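Local coordinates for Lmo0547 protein (Listeria monocytogenes, PDB 4R9N) that probably regulates transcription as a member of the SorC family, this putative sugar-binding domain likely sensing a carbohydrate effector, at residues C100-L103 with K104-M107; A41-T44 with L45-I49. All coordinates share one frame; numbering follows the deposited sequence.

Contact 1: C100-L103 with K104-M107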
ATOM      1  N   CYS A 100      -4.323  11.619   0.799  1.00 18.47           N
ATOM      2  CA  CYS A 100      -3.257  12.451   1.336  0.70 17.29           C
ATOM      3  C   CYS A 100      -3.803  13.777   1.832  1.00 18.90           C
ATOM      4  O   CYS A 100      -3.377  14.270   2.896  1.00 19.12           O
ATOM      5  CB  CYS A 100      -2.112  12.696   0.335  0.70 17.03           C
ATOM      6  SG  CYS A 100      -1.120  11.237   0.059  0.70 14.61           S
ATOM      7  N   TYR A 101      -4.687  14.386   1.064  1.00 20.09           N
ATOM      8  CA  TYR A 101      -5.289  15.644   1.460  1.00 22.51           C
ATOM      9  C   TYR A 101      -6.102  15.463   2.763  1.00 21.40           C
ATOM     10  O   TYR A 101      -5.999  16.271   3.683  1.00 20.33           O
ATOM     11  CB  TYR A 101      -6.158  16.198   0.355  1.00 24.23           C
ATOM     12  CG  TYR A 101      -6.649  17.596   0.695  1.00 30.27           C
ATOM     13  CD1 TYR A 101      -7.928  17.795   1.167  1.00 34.46           C
ATOM     14  CD2 TYR A 101      -5.822  18.686   0.556  1.00 35.23           C
ATOM     15  CE1 TYR A 101      -8.375  19.055   1.521  1.00 39.10           C
ATOM     16  CE2 TYR A 101      -6.274  19.966   0.875  1.00 39.41           C
ATOM     17  CZ  TYR A 101      -7.551  20.118   1.375  1.00 40.37           C
ATOM     18  OH  TYR A 101      -8.066  21.358   1.691  1.00 53.22           O
ATOM     19  N   ASP A 102      -6.928  14.419   2.828  1.00 21.23           N
ATOM     20  CA  ASP A 102      -7.714  14.183   4.007  1.00 22.88           C
ATOM     21  C   ASP A 102      -6.832  13.970   5.258  1.00 21.92           C
ATOM     22  O   ASP A 102      -7.208  14.448   6.376  1.00 21.58           O
ATOM     23  CB  ASP A 102      -8.670  13.014   3.829  1.00 25.65           C
ATOM     24  CG  ASP A 102      -9.746  13.268   2.787  1.00 28.66           C
ATOM     25  OD1 ASP A 102     -10.053  14.444   2.456  1.00 29.01           O
ATOM     26  OD2 ASP A 102     -10.315  12.261   2.293  1.00 26.54           O
ATOM     27  N   LEU A 103      -5.732  13.210   5.133  1.00 19.60           N
ATOM     28  CA  LEU A 103      -4.776  13.077   6.237  1.00 20.42           C
ATOM     29  C   LEU A 103      -4.125  14.435   6.582  1.00 20.93           C
ATOM     30  O   LEU A 103      -3.959  14.766   7.770  1.00 21.49           O
ATOM     31  CB  LEU A 103      -3.677  12.046   5.923  1.00 19.13           C
ATOM     32  CG  LEU A 103      -4.167  10.587   5.874  1.00 19.24           C
ATOM     33  CD1 LEU A 103      -3.084   9.708   5.260  1.00 19.72           C
ATOM     34  CD2 LEU A 103      -4.578  10.123   7.264  1.00 21.34           C
ATOM     35  N   LYS A 104      -3.871  15.257   5.577  1.00 20.53           N
ATOM     36  CA  LYS A 104      -3.234  16.562   5.809  1.00 22.69           C
ATOM     37  C   LYS A 104      -4.160  17.450   6.629  1.00 24.08           C
ATOM     38  O   LYS A 104      -3.711  18.226   7.504  1.00 23.43           O
ATOM     39  CB  LYS A 104      -2.936  17.230   4.479  1.00 27.82           C
ATOM     40  CG  LYS A 104      -2.440  18.671   4.548  1.00 34.71           C
ATOM     41  CD  LYS A 104      -3.334  19.647   3.793  1.00 41.87           C
ATOM     42  CE  LYS A 104      -2.658  20.987   3.483  1.00 49.40           C
ATOM     43  NZ  LYS A 104      -1.627  20.883   2.405  1.00 54.21           N
ATOM     44  N   LYS A 105      -5.452  17.401   6.298  1.00 23.81           N
ATOM     45  CA  LYS A 105      -6.459  18.189   7.051  1.00 26.53           C
ATOM     46  C   LYS A 105      -6.541  17.739   8.530  1.00 25.08           C
ATOM     47  O   LYS A 105      -6.671  18.595   9.457  1.00 24.57           O
ATOM     48  CB  LYS A 105      -7.835  18.016   6.438  1.00 30.86           C
ATOM     49  CG  LYS A 105      -8.085  18.752   5.157  1.00 36.70           C
ATOM     50  CD  LYS A 105      -9.332  18.166   4.508  1.00 43.85           C
ATOM     51  CE  LYS A 105     -10.611  18.902   4.868  1.00 46.77           C
ATOM     52  NZ  LYS A 105     -11.042  19.779   3.750  1.00 51.62           N
ATOM     53  N   LYS A 106      -6.472  16.418   8.758  1.00 21.36           N
ATOM     54  CA  LYS A 106      -6.469  15.865  10.138  1.00 22.26           C
ATOM     55  C   LYS A 106      -5.223  16.265  10.955  1.00 25.60           C
ATOM     56  O   LYS A 106      -5.336  16.469  12.181  1.00 26.45           O
ATOM     57  CB  LYS A 106      -6.684  14.341  10.160  1.00 20.73           C
ATOM     58  CG  LYS A 106      -8.103  13.915   9.756  1.00 21.86           C
ATOM     59  CD  LYS A 106      -8.348  12.438   9.786  1.00 22.69           C
ATOM     60  CE  LYS A 106      -9.814  12.130   9.493  1.00 24.49           C
ATOM     61  NZ  LYS A 106     -10.158  10.752   9.790  1.00 23.58           N
HETATM   62  N   MSE A 107      -4.050  16.354  10.336  1.00 22.62           N
HETATM   63  CA  MSE A 107      -2.783  16.676  11.052  1.00 22.90           C
HETATM   64  C   MSE A 107      -2.345  18.111  10.928  1.00 24.14           C
HETATM   65  O   MSE A 107      -1.260  18.502  11.432  1.00 25.38           O
HETATM   66  CB  MSE A 107      -1.662  15.724  10.613  1.00 23.21           C
HETATM   67  CG  MSE A 107      -1.989  14.335  11.024  1.00 23.11           C
HETATM   68 SE   MSE A 107      -0.481  13.111  10.709  0.65 25.08          SE
HETATM   69  CE  MSE A 107      -1.137  12.476   8.986  1.00 26.94           C
TER
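Tyr101 and Lys105, one helical turn apart, illustrate how a lysine chain can pass obliquely across an aromatic ring on the exposed side of a helix. The lysine is best followed outward. Its CB sits near two backbone carbonyls, 3.6 Å from Asp102 O and slightly farther from Tyr101 O. Lys105 CG begins to meet the ring, 3.7 Å from Tyr101 CE1. The tightest approach comes at the next carbon, where Lys105 CD is 3.3 Å from Tyr101 CE1. There the chain bends (chi3 93°), and a second bend at chi4 brings NZ back to within 3.6 Å of Tyr101 CE1, with the phenol OH of Tyr101 3.9 Å from that nitrogen. Tyr101 holds CG anti to its own N (chi1 -173°), which sends the ring forward beside the next turn; Lys104 CD comes obliquely from the same side of the ring plane, but over toward the CD2-CE2 half, 4.2 Å from Tyr101 CE2. Beneath them, Lys105 N donates to Tyr101 O in the regular alpha-helical manner, as Met107 N does to Leu103 O. This is part of helix 96-107, the connection between parallel strands 79-82 and 110-111 in a beta-alpha-beta crossover of the Rossmann-like sheet. Its inner side is apolar: Leu103 CB lies 4.0 Å from CE of Met107, a selenomethionine whose chain curls back toward that leucine, and both side chains pack on Ile80. Three other charged ends find partners outside 100-107. Asp102 forms a salt bridge with Arg64 and accepts from Gln98, Lys104 NZ bonds to Ser111 OG, and Lys106, extended beyond CG, carries its ammonium to the carbonyl oxygens of Ala67 and Phe70.

Contact 2: A41-T44 with L45-I49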
ATOM      1  N   ALA A  41      -5.318   0.052  13.101  1.00 16.58           N
ATOM      2  CA  ALA A  41      -4.169   0.534  12.393  1.00 17.22           C
ATOM      3  C   ALA A  41      -4.012   2.010  12.561  1.00 16.61           C
ATOM      4  O   ALA A  41      -2.877   2.477  12.773  1.00 16.60           O
ATOM      5  CB  ALA A  41      -4.204   0.170  10.926  1.00 16.84           C
ATOM      6  N   ALA A  42      -5.115   2.751  12.470  1.00 15.29           N
ATOM      7  CA  ALA A  42      -5.020   4.175  12.647  1.00 16.63           C
ATOM      8  C   ALA A  42      -4.471   4.513  14.043  1.00 17.15           C
ATOM      9  O   ALA A  42      -3.619   5.405  14.198  1.00 18.33           O
ATOM     10  CB  ALA A  42      -6.336   4.822  12.415  1.00 16.85           C
ATOM     11  N   TYR A  43      -4.971   3.824  15.040  1.00 17.35           N
ATOM     12  CA  TYR A  43      -4.591   4.091  16.426  1.00 18.61           C
ATOM     13  C   TYR A  43      -3.127   3.808  16.629  1.00 18.85           C
ATOM     14  O   TYR A  43      -2.383   4.685  17.103  1.00 20.29           O
ATOM     15  CB  TYR A  43      -5.430   3.295  17.385  1.00 20.04           C
ATOM     16  CG  TYR A  43      -4.939   3.358  18.816  1.00 21.64           C
ATOM     17  CD1 TYR A  43      -4.921   4.558  19.535  1.00 21.34           C
ATOM     18  CD2 TYR A  43      -4.459   2.243  19.404  1.00 22.24           C
ATOM     19  CE1 TYR A  43      -4.447   4.628  20.833  1.00 22.61           C
ATOM     20  CE2 TYR A  43      -3.990   2.285  20.688  1.00 23.79           C
ATOM     21  CZ  TYR A  43      -3.978   3.476  21.411  1.00 23.93           C
ATOM     22  OH  TYR A  43      -3.480   3.455  22.720  1.00 26.03           O
ATOM     23  N   THR A  44      -2.674   2.630  16.241  1.00 18.95           N
ATOM     24  CA  THR A  44      -1.317   2.260  16.467  1.00 20.75           C
ATOM     25  C   THR A  44      -0.322   2.980  15.593  1.00 19.16           C
ATOM     26  O   THR A  44       0.744   3.442  16.085  1.00 19.83           O
ATOM     27  CB  THR A  44      -1.117   0.773  16.307  1.00 24.36           C
ATOM     28  OG1 THR A  44      -1.900   0.120  17.302  1.00 30.57           O
ATOM     29  CG2 THR A  44       0.354   0.419  16.521  1.00 26.67           C
ATOM     30  N   LEU A  45      -0.655   3.145  14.308  1.00 17.78           N
ATOM     31  CA  LEU A  45       0.259   3.809  13.411  1.00 18.64           C
ATOM     32  C   LEU A  45       0.367   5.318  13.612  1.00 19.07           C
ATOM     33  O   LEU A  45       1.434   5.865  13.319  1.00 17.39           O
ATOM     34  CB  LEU A  45      -0.030   3.480  11.957  1.00 19.10           C
ATOM     35  CG  LEU A  45       0.060   1.983  11.556  1.00 20.67           C
ATOM     36  CD1 LEU A  45      -0.353   1.846  10.094  1.00 21.00           C
ATOM     37  CD2 LEU A  45       1.435   1.335  11.733  1.00 22.21           C
ATOM     38  N   SER A  46      -0.656   5.954  14.193  1.00 18.59           N
ATOM     39  CA  SER A  46      -0.579   7.399  14.500  1.00 19.00           C
ATOM     40  C   SER A  46       0.624   7.645  15.396  1.00 21.01           C
ATOM     41  O   SER A  46       1.339   8.643  15.251  1.00 20.65           O
ATOM     42  CB  SER A  46      -1.865   7.920  15.177  1.00 21.78           C
ATOM     43  OG  SER A  46      -2.053   7.228  16.379  1.00 25.61           O
ATOM     44  N   LYS A  47       0.925   6.692  16.258  1.00 20.39           N
ATOM     45  CA  LYS A  47       2.080   6.825  17.170  1.00 23.36           C
ATOM     46  C   LYS A  47       3.473   6.797  16.489  1.00 24.39           C
ATOM     47  O   LYS A  47       4.370   7.512  16.864  1.00 25.47           O
ATOM     48  CB  LYS A  47       2.042   5.727  18.232  1.00 27.46           C
ATOM     49  CG  LYS A  47       1.232   6.087  19.464  1.00 35.39           C
ATOM     50  CD  LYS A  47      -0.185   5.647  19.401  1.00 38.38           C
ATOM     51  CE  LYS A  47      -0.710   5.230  20.799  1.00 37.37           C
ATOM     52  NZ  LYS A  47      -1.062   6.439  21.589  1.00 37.38           N
ATOM     53  N   ARG A  48       3.609   5.984  15.462  1.00 21.14           N
ATOM     54  CA  ARG A  48       4.782   5.904  14.662  1.00 23.43           C
ATOM     55  C   ARG A  48       4.903   7.141  13.777  1.00 21.63           C
ATOM     56  O   ARG A  48       6.018   7.754  13.606  1.00 20.26           O
ATOM     57  CB  ARG A  48       4.649   4.661  13.793  1.00 23.85           C
ATOM     58  CG  ARG A  48       5.885   4.115  13.225  1.00 31.18           C
ATOM     59  CD  ARG A  48       5.576   2.825  12.491  1.00 32.59           C
ATOM     60  NE  ARG A  48       5.979   1.646  13.230  1.00 31.08           N
ATOM     61  CZ  ARG A  48       7.211   1.161  13.227  1.00 31.94           C
ATOM     62  NH1 ARG A  48       8.183   1.797  12.556  1.00 31.55           N
ATOM     63  NH2 ARG A  48       7.465   0.041  13.899  1.00 33.50           N
ATOM     64  N   ILE A  49       3.779   7.508  13.171  1.00 17.76           N
ATOM     65  CA  ILE A  49       3.773   8.663  12.248  1.00 18.34           C
ATOM     66  C   ILE A  49       4.171   9.943  12.979  1.00 19.33           C
ATOM     67  O   ILE A  49       4.799  10.851  12.350  1.00 20.62           O
ATOM     68  CB  ILE A  49       2.370   8.831  11.578  1.00 16.97           C
ATOM     69  CG1 ILE A  49       2.177   7.706  10.570  1.00 18.03           C
ATOM     70  CG2 ILE A  49       2.164  10.193  10.924  1.00 19.30           C
ATOM     71  CD1 ILE A  49       0.694   7.390  10.215  1.00 17.83           C
TER
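Ser46 OG donates to Tyr43 O over 2.7 Å, the shortest hydrogen bond joining 41-44 to 45-49 and a good example of a side chain bonding back to its own helix. With chi1 at 60°, the hydroxyl stands between the backbone N and the carbonyl carbon, folded against the preceding turn, and it reaches the carbonyl of Tyr43 from above its plane. Ser46 N meanwhile donates to Ala42 O at 3.0 Å, so the one residue is held to two successive carbonyls. The backbone bonding changes just beyond: Lys47 N bonds to Thr44 O at 3.3 Å, a bent bond (136° at the hydrogen) spanning three residues as in a 3-10 turn, whereas Leu45 N still makes the four-residue bond to Ala41 O. On the solvent side Lys47 returns over the previous turn: its CD lies 3.3 Å from Tyr43 O, and CE approaches the phenol ring obliquely, 3.8 Å from Tyr43 CZ. Bends at chi2, chi3 and chi4 give the lysine this looping course. The buried side is apolar. Leu45 CG crowds Ala41 O at 3.2 Å, and its CD1 reaches Ala41 CB at 4.3 Å. Both residues then meet Phe66 of helix 61-69, while the leucine also lies on Val219 and Leu221 of strand 217-221. Arg48 touches Thr217 and Met147, while its guanidinium group makes salt bridges to Glu18 and Glu19. Such a two-sided helix, aromatic and lysine outward and small or branched apolar residues inward, suits the place of helix 30-49, which packs on the central parallel sheet of a Rossmann-like alpha/beta domain.

From the N terminus the chain passes strand 19-23 and enters helix 30-49, where contact 2 spans neighbouring turns near the C-terminal end. Strand 54-57, helix 61-69 and strand 79-82 follow before contact 1 lies in helix 96-107. The two are in series, neither enclosing nor crossing the other, and because each stays within one continuous helix neither closes a loop. Their centres are nevertheless only 14 Å apart: Met107 SE packs 3.9 Å from Ile49 CG2, and Phe70 and Leu78 touch both sites. Together they connect helices lying over the 217-221 and 147-151 strands and over the 54-57 and 79-82 strands of one parallel sheet.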